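Uronate isomerase (Caulobacter crescentus, PDB 2Q01) catalyses the reversible isomerisation of D-glucuronate to D-fructuronate and of D-galacturonate to D-tagaturonate in pentose and glucuronate interconversion. Local coordinates at residues D340-L345 with I357-L362; E370-A375 with L381-S386; R398-V403 with A407-T412. All coordinates share one frame; numbering follows the deposited sequence.

How the interactions relate
The three contacts follow one another along the chain without overlap, and all lie within the TIM-barrel-type uronate isomerase fold. Interaction 1 packs helix 343-349 and the residues leading into it on strand 357-359; interaction 2 packs helix 366-375 on strand 381-383, the neighbouring parallel strand. Their centres are about 9 Å apart, and Ile357 O to Lys382 N (2.8 Å) is a probable hydrogen bond joining the two strands. Interaction 3, at the end of helix 393-407, has its centre about 8 Å from that of interaction 2 and about 16 Å from that of interaction 1. Interactions 2 and 3 share a potassium ion, and this site ties that part of the fold to a neighbouring subunit through Ser75 O of that subunit.

Interaction 1: D340-L345 with I357-L362; sequences DALKPL and IILFTL
Leu342 and Leu345 face Leu359 and Ile357 across a wide backbone gap, the CA atoms of Leu342 and Leu359 lying 10.4 Å apart and those of Leu345 and Ile357 10.9 Å apart, so that only side chains bridge it. This is helix-on-sheet packing of the TIM-barrel type: helix 343-349 and the residues leading into it lie against strand 357-359 of a parallel sheet. Two apolar pairs carry the contact, each meeting tip to tip. In the first, CD1 of Leu342 lies 3.8 Å from CD1 of Leu359 and is 3.9 Å from CD2 of the same residue, so one methyl rests against both branches of the opposing fork. With CG anti to its carbonyl carbon (chi1 -60°), Leu359 sends that fork off the strand toward Leu342. The strand alternation is evident: Ile357 and Leu359 point toward the helix, whereas Ile358 does not touch it. All four contacting residues are buried, yet the two segments together bury just 134 Å² against each other, and other elements complete the packing. Leu342 also touches Leu374 and Leu359 touches Leu371, both from helix 366-375, while Leu345 meets Thr293 and Ala296 of helix 281-302. In the second pair the extended arm of Ile357 (chi2 178°) carries its terminal methyl away from the strand backbone, toward Leu345, and CD1 of Ile357 ends 4.0 Å from CD2 of Leu345.

Interaction 2: E370-A375 with L381-S386; sequences ELAPLA and LKLGPS. With K (potassium ion), chain E.
Ala375 and Leu383 make a close apolar contact, with CB of Ala375 3.7 Å from CG of Leu383. The methyls of Leu383 continue along the helix: CD2 of Leu383 lies 3.8 Å from CB of Leu371, and its CD1 reaches the backbone between Leu371 and Ala372. The branched end thus sits over one turn, from Leu371 to Ala375, with CG set anti to the carbonyl carbon (chi1 -68°). An alanine in place of Leu383 would probably open a gap beside Leu371 and Ala375, since both methyls and the branch carbon that fill it would be missing. Two residues earlier, on the same side of the strand, CD2 of Leu381 lies 4.0 Å from CB of Leu374.

The segments belong to a beta-alpha-beta unit, strand 357-359, helix 366-375, strand 381-383. Helix 370-375 and strand 381-383 run at 137° to one another, with axes 7.9 Å apart at closest approach, and they converge where Ala375 ends the helix and Leu381 begins the strand. There the two backbone carbonyls turn to the same potassium ion: O of Ala375 is 2.9 Å from the metal and O of Leu381 2.6 Å. The side chain of Lys382 starts off away from the helix, and its NZ donates to a potassium-bound water at 2.9 Å. Tyr378 O, Asn411 OD1 and Ser75 O of a second subunit complete the site. Farther out, Leu383 is backed by Val403 of helix 393-407, Leu371 and Leu381 pack on Leu359, and Pro373 O accepts a hydrogen bond from Arg71 NH1 of the second subunit.

Interaction 3: R398-V403 with A407-T412; sequences RFREQV and AGFYNT. With K (potassium ion), chain E.
Val403 and Ala407 are joined by the backbone: N of Ala407 donates to O of Val403 at 3.0 Å, the regular helical bond in the last turn of helix 393-407. Gly408 then leaves the helix with positive phi (77°), and a type I beta turn from Phe409 to Thr412 follows.

Polar side chains fasten this turn back to the helix. NH2 of Arg400 makes a weak but nearly straight hydrogen bond to OG1 of Thr412 (3.3 Å, 175° at the hydrogen), the hydroxyl lying at the edge of the guanidinium group. A water in that same plane accepts from NH2 of Arg400 and donates to O of Gly408, adding a second link. The arginine chain bends at its second torsion (chi2 -63°), which lets the end come nearer to the turn than its root does. OG1 of Thr412 also donates to O of Phe409 at 2.7 Å; Thr412 N bonds to this carbonyl too, from the same face of its plane.

Apolar contacts fill the space between. CG2 of Thr412 packs 4.0 Å from CG1 of Val403, and the Phe399 ring, whose CE1 lies over a face of the Arg400 guanidinium, touches the same methyl obliquely. Outside, Phe439 of helix 425-445 touches both Arg400 and Phe409.

Metal binding comes from Asn411, whose OD1 is 2.7 Å from the potassium ion. ND2 of Asn411 donates to O of Ala407 at 2.6 Å, on a carbonyl lone pair. Since ND2 grips the helix terminus while OD1 holds the cation and accepts from Gln76 NE2 of the second subunit, the amide's rotation is fixed, and the cation would probably polarise the group and strengthen its N-H as a donor.

Interaction 1: D340-L345 with I357-L362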
loop_
_atom_site.group_PDB
_atom_site.type_symbol
_atom_site.label_atom_id
_atom_site.label_comp_id
_atom_site.label_asym_id
_atom_site.label_seq_id
_atom_site.Cartn_x
_atom_site.Cartn_y
_atom_site.Cartn_z
ATOM N N ASP B 340 -12.597 -3.869 -13.170
ATOM C CA ASP B 340 -12.943 -4.277 -14.527
ATOM C C ASP B 340 -13.310 -5.750 -14.540
ATOM O O ASP B 340 -14.203 -6.170 -15.280
ATOM C CB ASP B 340 -11.777 -4.030 -15.488
ATOM C CG ASP B 340 -11.620 -2.563 -15.870
ATOM O OD1 ASP B 340 -10.537 -2.199 -16.379
ATOM O OD2 ASP B 340 -12.564 -1.769 -15.662
ATOM N N ALA B 341 -12.620 -6.517 -13.697
ATOM C CA ALA B 341 -12.730 -7.970 -13.662
ATOM C C ALA B 341 -14.127 -8.471 -13.308
ATOM O O ALA B 341 -14.687 -9.298 -14.026
ATOM C CB ALA B 341 -11.688 -8.551 -12.705
ATOM N N LEU B 342 -14.688 -7.953 -12.217
ATOM C CA LEU B 342 -15.987 -8.406 -11.701
ATOM C C LEU B 342 -17.184 -7.764 -12.390
ATOM O O LEU B 342 -18.326 -8.176 -12.161
ATOM C CB LEU B 342 -16.083 -8.163 -10.190
ATOM C CG LEU B 342 -15.117 -8.873 -9.240
ATOM C CD1 LEU B 342 -15.179 -8.209 -7.885
ATOM C CD2 LEU B 342 -15.460 -10.340 -9.125
ATOM N N LYS B 343 -16.918 -6.769 -13.233
ATOM C CA LYS B 343 -17.968 -6.005 -13.917
ATOM C C LYS B 343 -19.011 -6.799 -14.747
ATOM O O LYS B 343 -20.200 -6.515 -14.612
ATOM C CB LYS B 343 -17.381 -4.834 -14.725
ATOM C CG LYS B 343 -18.362 -3.701 -14.872
ATOM C CD LYS B 343 -17.860 -2.589 -15.754
ATOM C CE LYS B 343 -18.995 -1.605 -16.029
ATOM N NZ LYS B 343 -18.523 -0.478 -16.871
ATOM N N PRO B 344 -18.583 -7.767 -15.606
ATOM C CA PRO B 344 -19.573 -8.588 -16.340
ATOM C C PRO B 344 -20.585 -9.381 -15.494
ATOM O O PRO B 344 -21.748 -9.514 -15.896
ATOM C CB PRO B 344 -18.695 -9.554 -17.140
ATOM C CG PRO B 344 -17.423 -8.830 -17.313
ATOM C CD PRO B 344 -17.211 -8.138 -16.008
ATOM N N LEU B 345 -20.143 -9.902 -14.349
ATOM C CA LEU B 345 -21.023 -10.622 -13.426
ATOM C C LEU B 345 -21.924 -9.663 -12.657
ATOM O O LEU B 345 -23.097 -9.965 -12.417
ATOM C CB LEU B 345 -20.200 -11.484 -12.454
ATOM C CG LEU B 345 -20.843 -12.221 -11.268
ATOM C CD1 LEU B 345 -22.037 -13.087 -11.675
ATOM C CD2 LEU B 345 -19.811 -13.065 -10.530
ATOM N N ILE B 357 -21.854 -13.095 -2.549
ATOM C CA ILE B 357 -20.449 -13.298 -2.914
ATOM C C ILE B 357 -19.514 -12.729 -1.828
ATOM O O ILE B 357 -19.745 -11.640 -1.314
ATOM C CB ILE B 357 -20.123 -12.676 -4.306
ATOM C CG1 ILE B 357 -21.093 -13.191 -5.378
ATOM C CG2 ILE B 357 -18.687 -12.976 -4.737
ATOM C CD1 ILE B 357 -20.882 -12.599 -6.745
ATOM N N ILE B 358 -18.476 -13.482 -1.469
ATOM C CA ILE B 358 -17.471 -13.020 -0.515
ATOM C C ILE B 358 -16.115 -12.928 -1.203
ATOM O O ILE B 358 -15.596 -13.929 -1.683
ATOM C CB ILE B 358 -17.379 -13.936 0.734
ATOM C CG1 ILE B 358 -18.760 -14.124 1.372
ATOM C CG2 ILE B 358 -16.401 -13.353 1.754
ATOM C CD1 ILE B 358 -18.777 -15.106 2.514
ATOM N N LEU B 359 -15.556 -11.720 -1.253
ATOM C CA LEU B 359 -14.292 -11.467 -1.948
ATOM C C LEU B 359 -13.093 -11.476 -1.006
ATOM O O LEU B 359 -13.121 -10.875 0.073
ATOM C CB LEU B 359 -14.331 -10.125 -2.670
ATOM C CG LEU B 359 -15.377 -9.869 -3.749
ATOM C CD1 LEU B 359 -15.337 -8.394 -4.112
ATOM C CD2 LEU B 359 -15.157 -10.749 -4.982
ATOM N N PHE B 360 -12.040 -12.154 -1.444
ATOM C CA PHE B 360 -10.790 -12.244 -0.710
ATOM C C PHE B 360 -9.707 -11.661 -1.590
ATOM O O PHE B 360 -9.916 -11.483 -2.787
ATOM C CB PHE B 360 -10.463 -13.703 -0.410
ATOM C CG PHE B 360 -11.269 -14.290 0.705
ATOM C CD1 PHE B 360 -12.578 -14.704 0.497
ATOM C CD2 PHE B 360 -10.713 -14.443 1.967
ATOM C CE1 PHE B 360 -13.321 -15.244 1.529
ATOM C CE2 PHE B 360 -11.450 -14.995 2.998
ATOM C CZ PHE B 360 -12.758 -15.394 2.779
ATOM N N THR B 361 -8.553 -11.365 -1.002
ATOM C CA THR B 361 -7.420 -10.870 -1.765
ATOM C C THR B 361 -6.079 -11.305 -1.163
ATOM O O THR B 361 -5.982 -11.611 0.025
ATOM C CB THR B 361 -7.476 -9.328 -1.944
ATOM O OG1 THR B 361 -6.791 -8.957 -3.146
ATOM C CG2 THR B 361 -6.865 -8.596 -0.767
ATOM N N LEU B 362 -5.065 -11.353 -2.019
ATOM C CA LEU B 362 -3.680 -11.552 -1.623
ATOM C C LEU B 362 -2.932 -10.242 -1.860
ATOM O O LEU B 362 -1.755 -10.100 -1.525
ATOM C CB LEU B 362 -3.068 -12.675 -2.455
ATOM C CG LEU B 362 -2.670 -14.008 -1.816
ATOM C CD1 LEU B 362 -3.281 -14.212 -0.457
ATOM C CD2 LEU B 362 -2.972 -15.186 -2.749
#

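Interaction 2: E370-A375 with L381-S386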
loop_
_atom_site.group_PDB
_atom_site.type_symbol
_atom_site.label_atom_id
_atom_site.label_comp_id
_atom_site.label_asym_id
_atom_site.label_seq_id
_atom_site.Cartn_x
_atom_site.Cartn_y
_atom_site.Cartn_z
ATOM N N GLU B 370 -10.209 -0.849 -4.173
ATOM C CA GLU B 370 -11.187 -1.544 -4.996
ATOM C C GLU B 370 -12.239 -2.284 -4.192
ATOM O O GLU B 370 -13.428 -2.108 -4.431
ATOM C CB GLU B 370 -10.483 -2.507 -5.959
ATOM C CG GLU B 370 -9.364 -1.859 -6.772
ATOM C CD GLU B 370 -8.870 -2.717 -7.917
ATOM O OE1 GLU B 370 -9.285 -3.891 -8.020
ATOM O OE2 GLU B 370 -8.062 -2.208 -8.721
ATOM N N LEU B 371 -11.793 -3.103 -3.241
ATOM C CA LEU B 371 -12.663 -4.023 -2.505
ATOM C C LEU B 371 -13.708 -3.351 -1.628
ATOM O O LEU B 371 -14.891 -3.679 -1.723
ATOM C CB LEU B 371 -11.835 -4.996 -1.667
ATOM C CG LEU B 371 -11.035 -6.100 -2.366
ATOM C CD1 LEU B 371 -10.326 -6.933 -1.311
ATOM C CD2 LEU B 371 -11.931 -6.982 -3.213
ATOM N N ALA B 372 -13.280 -2.420 -0.779
ATOM C CA ALA B 372 -14.214 -1.699 0.080
ATOM C C ALA B 372 -15.206 -0.800 -0.682
ATOM O O ALA B 372 -16.399 -0.843 -0.368
ATOM C CB ALA B 372 -13.488 -0.931 1.201
ATOM N N PRO B 373 -14.730 0.012 -1.668
ATOM C CA PRO B 373 -15.672 0.718 -2.558
ATOM C C PRO B 373 -16.709 -0.164 -3.264
ATOM O O PRO B 373 -17.862 0.240 -3.390
ATOM C CB PRO B 373 -14.749 1.375 -3.580
ATOM C CG PRO B 373 -13.502 1.648 -2.795
ATOM C CD PRO B 373 -13.336 0.398 -1.985
ATOM N N LEU B 374 -16.295 -1.346 -3.713
ATOM C CA LEU B 374 -17.200 -2.301 -4.345
ATOM C C LEU B 374 -18.176 -2.895 -3.337
ATOM O O LEU B 374 -19.382 -2.958 -3.589
ATOM C CB LEU B 374 -16.414 -3.422 -5.055
ATOM C CG LEU B 374 -15.807 -3.156 -6.438
ATOM C CD1 LEU B 374 -14.886 -4.308 -6.829
ATOM C CD2 LEU B 374 -16.867 -2.944 -7.509
ATOM N N ALA B 375 -17.647 -3.333 -2.199
ATOM C CA ALA B 375 -18.459 -4.000 -1.182
ATOM C C ALA B 375 -19.306 -3.034 -0.368
ATOM O O ALA B 375 -20.342 -3.433 0.172
ATOM C CB ALA B 375 -17.607 -4.852 -0.276
ATOM N N LEU B 381 -22.008 -8.264 -2.581
ATOM C CA LEU B 381 -20.577 -8.397 -2.288
ATOM C C LEU B 381 -20.260 -8.216 -0.816
ATOM O O LEU B 381 -20.773 -7.298 -0.179
ATOM C CB LEU B 381 -19.792 -7.362 -3.093
ATOM C CG LEU B 381 -19.040 -7.758 -4.367
ATOM C CD1 LEU B 381 -19.634 -8.953 -5.097
ATOM C CD2 LEU B 381 -18.927 -6.548 -5.284
ATOM N N LYS B 382 -19.405 -9.068 -0.272
ATOM C CA LYS B 382 -18.993 -8.946 1.117
ATOM C C LYS B 382 -17.493 -9.169 1.130
ATOM O O LYS B 382 -16.959 -9.766 0.204
ATOM C CB LYS B 382 -19.686 -10.017 1.950
ATOM C CG LYS B 382 -20.388 -9.529 3.189
ATOM C CD LYS B 382 -21.830 -9.204 2.918
ATOM C CE LYS B 382 -22.681 -9.383 4.152
ATOM N NZ LYS B 382 -23.927 -8.580 4.028
ATOM N N LEU B 383 -16.812 -8.697 2.171
ATOM C CA LEU B 383 -15.361 -8.845 2.247
ATOM C C LEU B 383 -14.931 -9.928 3.204
ATOM O O LEU B 383 -15.380 -9.978 4.340
ATOM C CB LEU B 383 -14.685 -7.527 2.613
ATOM C CG LEU B 383 -14.777 -6.461 1.526
ATOM C CD1 LEU B 383 -13.905 -5.294 1.861
ATOM C CD2 LEU B 383 -14.417 -7.030 0.154
ATOM N N GLY B 384 -14.059 -10.803 2.722
ATOM C CA GLY B 384 -13.490 -11.849 3.551
ATOM C C GLY B 384 -12.335 -11.276 4.330
ATOM O O GLY B 384 -11.818 -10.222 3.966
ATOM N N PRO B 385 -11.923 -11.957 5.412
ATOM C CA PRO B 385 -10.793 -11.469 6.201
ATOM C C PRO B 385 -9.484 -11.541 5.428
ATOM O O PRO B 385 -9.424 -12.158 4.358
ATOM C CB PRO B 385 -10.749 -12.437 7.386
ATOM C CG PRO B 385 -11.399 -13.674 6.892
ATOM C CD PRO B 385 -12.483 -13.203 5.972
ATOM N N SER B 386 -8.454 -10.896 5.966
ATOM C CA SER B 386 -7.125 -10.972 5.390
ATOM C C SER B 386 -6.671 -12.430 5.326
ATOM O O SER B 386 -6.859 -13.197 6.273
ATOM C CB SER B 386 -6.143 -10.103 6.167
ATOM O OG SER B 386 -6.224 -10.368 7.553
HETATM K K K E . -22.440 -5.425 0.415
HETATM O O HOH W 1 -24.194 -6.991 1.563
#

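Interaction 3: R398-V403 with A407-T412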
loop_
_atom_site.group_PDB
_atom_site.type_symbol
_atom_site.label_atom_id
_atom_site.label_comp_id
_atom_site.label_asym_id
_atom_site.label_seq_id
_atom_site.Cartn_x
_atom_site.Cartn_y
_atom_site.Cartn_z
ATOM N N ARG B 398 -4.255 -4.074 9.297
ATOM C CA ARG B 398 -4.256 -3.312 8.042
ATOM C C ARG B 398 -5.583 -3.452 7.299
ATOM O O ARG B 398 -6.115 -2.465 6.794
ATOM C CB ARG B 398 -3.091 -3.718 7.145
ATOM C CG ARG B 398 -1.775 -3.051 7.511
ATOM C CD ARG B 398 -0.763 -3.160 6.392
ATOM N NE ARG B 398 -0.357 -4.542 6.133
ATOM C CZ ARG B 398 0.677 -5.148 6.713
ATOM N NH1 ARG B 398 0.968 -6.408 6.401
ATOM N NH2 ARG B 398 1.418 -4.503 7.607
ATOM N N PHE B 399 -6.115 -4.673 7.262
ATOM C CA PHE B 399 -7.449 -4.923 6.756
ATOM C C PHE B 399 -8.463 -4.006 7.443
ATOM O O PHE B 399 -9.118 -3.220 6.769
ATOM C CB PHE B 399 -7.821 -6.401 6.915
ATOM C CG PHE B 399 -9.219 -6.732 6.461
ATOM C CD1 PHE B 399 -10.247 -6.899 7.385
ATOM C CD2 PHE B 399 -9.510 -6.874 5.112
ATOM C CE1 PHE B 399 -11.542 -7.200 6.968
ATOM C CE2 PHE B 399 -10.805 -7.179 4.687
ATOM C CZ PHE B 399 -11.818 -7.338 5.614
ATOM N N ARG B 400 -8.553 -4.078 8.773
ATOM C CA ARG B 400 -9.480 -3.237 9.554
ATOM C C ARG B 400 -9.269 -1.733 9.359
ATOM O O ARG B 400 -10.237 -0.980 9.286
ATOM C CB ARG B 400 -9.431 -3.574 11.054
ATOM C CG ARG B 400 -10.045 -4.922 11.451
ATOM C CD ARG B 400 -11.548 -5.014 11.150
ATOM N NE ARG B 400 -12.054 -6.371 11.377
ATOM C CZ ARG B 400 -13.162 -6.880 10.835
ATOM N NH1 ARG B 400 -13.515 -8.130 11.114
ATOM N NH2 ARG B 400 -13.916 -6.155 10.013
ATOM N N GLU B 401 -8.010 -1.310 9.267
ATOM C CA GLU B 401 -7.668 0.095 9.017
ATOM C C GLU B 401 -8.013 0.589 7.608
ATOM O O GLU B 401 -8.262 1.778 7.411
ATOM C CB GLU B 401 -6.185 0.338 9.282
ATOM C CG GLU B 401 -5.799 0.376 10.754
ATOM C CD GLU B 401 -4.295 0.477 10.970
ATOM O OE1 GLU B 401 -3.539 0.530 9.972
ATOM O OE2 GLU B 401 -3.867 0.504 12.144
ATOM N N GLN B 402 -8.028 -0.314 6.632
ATOM C CA GLN B 402 -8.196 0.083 5.226
ATOM C C GLN B 402 -9.590 -0.163 4.636
ATOM O O GLN B 402 -9.962 0.459 3.646
ATOM C CB GLN B 402 -7.104 -0.549 4.357
ATOM C CG GLN B 402 -5.779 0.211 4.445
ATOM C CD GLN B 402 -4.573 -0.586 3.996
ATOM O OE1 GLN B 402 -3.446 -0.271 4.376
ATOM N NE2 GLN B 402 -4.795 -1.620 3.192
ATOM N N VAL B 403 -10.357 -1.033 5.279
ATOM C CA VAL B 403 -11.628 -1.519 4.759
ATOM C C VAL B 403 -12.853 -0.901 5.456
ATOM O O VAL B 403 -13.886 -0.668 4.817
ATOM C CB VAL B 403 -11.633 -3.078 4.820
ATOM C CG1 VAL B 403 -13.001 -3.668 5.141
ATOM C CG2 VAL B 403 -11.048 -3.647 3.550
ATOM N N ALA B 407 -16.488 0.196 3.604
ATOM C CA ALA B 407 -17.357 -0.976 3.685
ATOM C C ALA B 407 -18.135 -1.065 5.002
ATOM O O ALA B 407 -19.218 -1.645 5.054
ATOM C CB ALA B 407 -16.552 -2.254 3.446
ATOM N N GLY B 408 -17.590 -0.488 6.066
ATOM C CA GLY B 408 -18.157 -0.667 7.390
ATOM C C GLY B 408 -17.785 -2.030 7.917
ATOM O O GLY B 408 -16.903 -2.695 7.369
ATOM N N PHE B 409 -18.458 -2.445 8.986
ATOM C CA PHE B 409 -18.212 -3.748 9.594
ATOM C C PHE B 409 -19.171 -4.811 9.080
ATOM O O PHE B 409 -18.863 -6.001 9.101
ATOM C CB PHE B 409 -18.350 -3.659 11.109
ATOM C CG PHE B 409 -17.243 -2.899 11.782
ATOM C CD1 PHE B 409 -16.022 -3.511 12.051
ATOM C CD2 PHE B 409 -17.428 -1.578 12.165
ATOM C CE1 PHE B 409 -14.998 -2.812 12.684
ATOM C CE2 PHE B 409 -16.415 -0.873 12.805
ATOM C CZ PHE B 409 -15.198 -1.489 13.064
ATOM N N TYR B 410 -20.333 -4.371 8.612
ATOM C CA TYR B 410 -21.437 -5.275 8.321
ATOM C C TYR B 410 -21.395 -5.778 6.885
ATOM O O TYR B 410 -22.210 -6.610 6.479
ATOM C CB TYR B 410 -22.762 -4.600 8.672
ATOM C CG TYR B 410 -22.843 -4.232 10.139
ATOM C CD1 TYR B 410 -22.491 -2.955 10.579
ATOM C CD2 TYR B 410 -23.234 -5.168 11.095
ATOM C CE1 TYR B 410 -22.540 -2.618 11.920
ATOM C CE2 TYR B 410 -23.287 -4.837 12.446
ATOM C CZ TYR B 410 -22.936 -3.560 12.847
ATOM O OH TYR B 410 -22.987 -3.217 14.176
ATOM N N ASN B 411 -20.419 -5.258 6.138
ATOM C CA ASN B 411 -20.053 -5.734 4.815
ATOM C C ASN B 411 -18.830 -6.654 4.864
ATOM O O ASN B 411 -18.229 -6.954 3.830
ATOM C CB ASN B 411 -19.753 -4.548 3.904
ATOM C CG ASN B 411 -21.009 -3.884 3.375
ATOM O OD1 ASN B 411 -21.940 -4.563 2.930
ATOM N ND2 ASN B 411 -21.025 -2.563 3.360
ATOM N N THR B 412 -18.452 -7.072 6.070
ATOM C CA THR B 412 -17.403 -8.071 6.266
ATOM C C THR B 412 -18.024 -9.351 6.852
ATOM O O THR B 412 -19.192 -9.350 7.247
ATOM C CB THR B 412 -16.219 -7.537 7.133
ATOM O OG1 THR B 412 -16.611 -7.442 8.510
ATOM C CG2 THR B 412 -15.726 -6.164 6.627
HETATM K K K E . -22.440 -5.425 0.415
HETATM O O HOH W 2 -14.246 -3.403 8.948
HETATM O O HOH W 1 -24.194 -6.991 1.563
#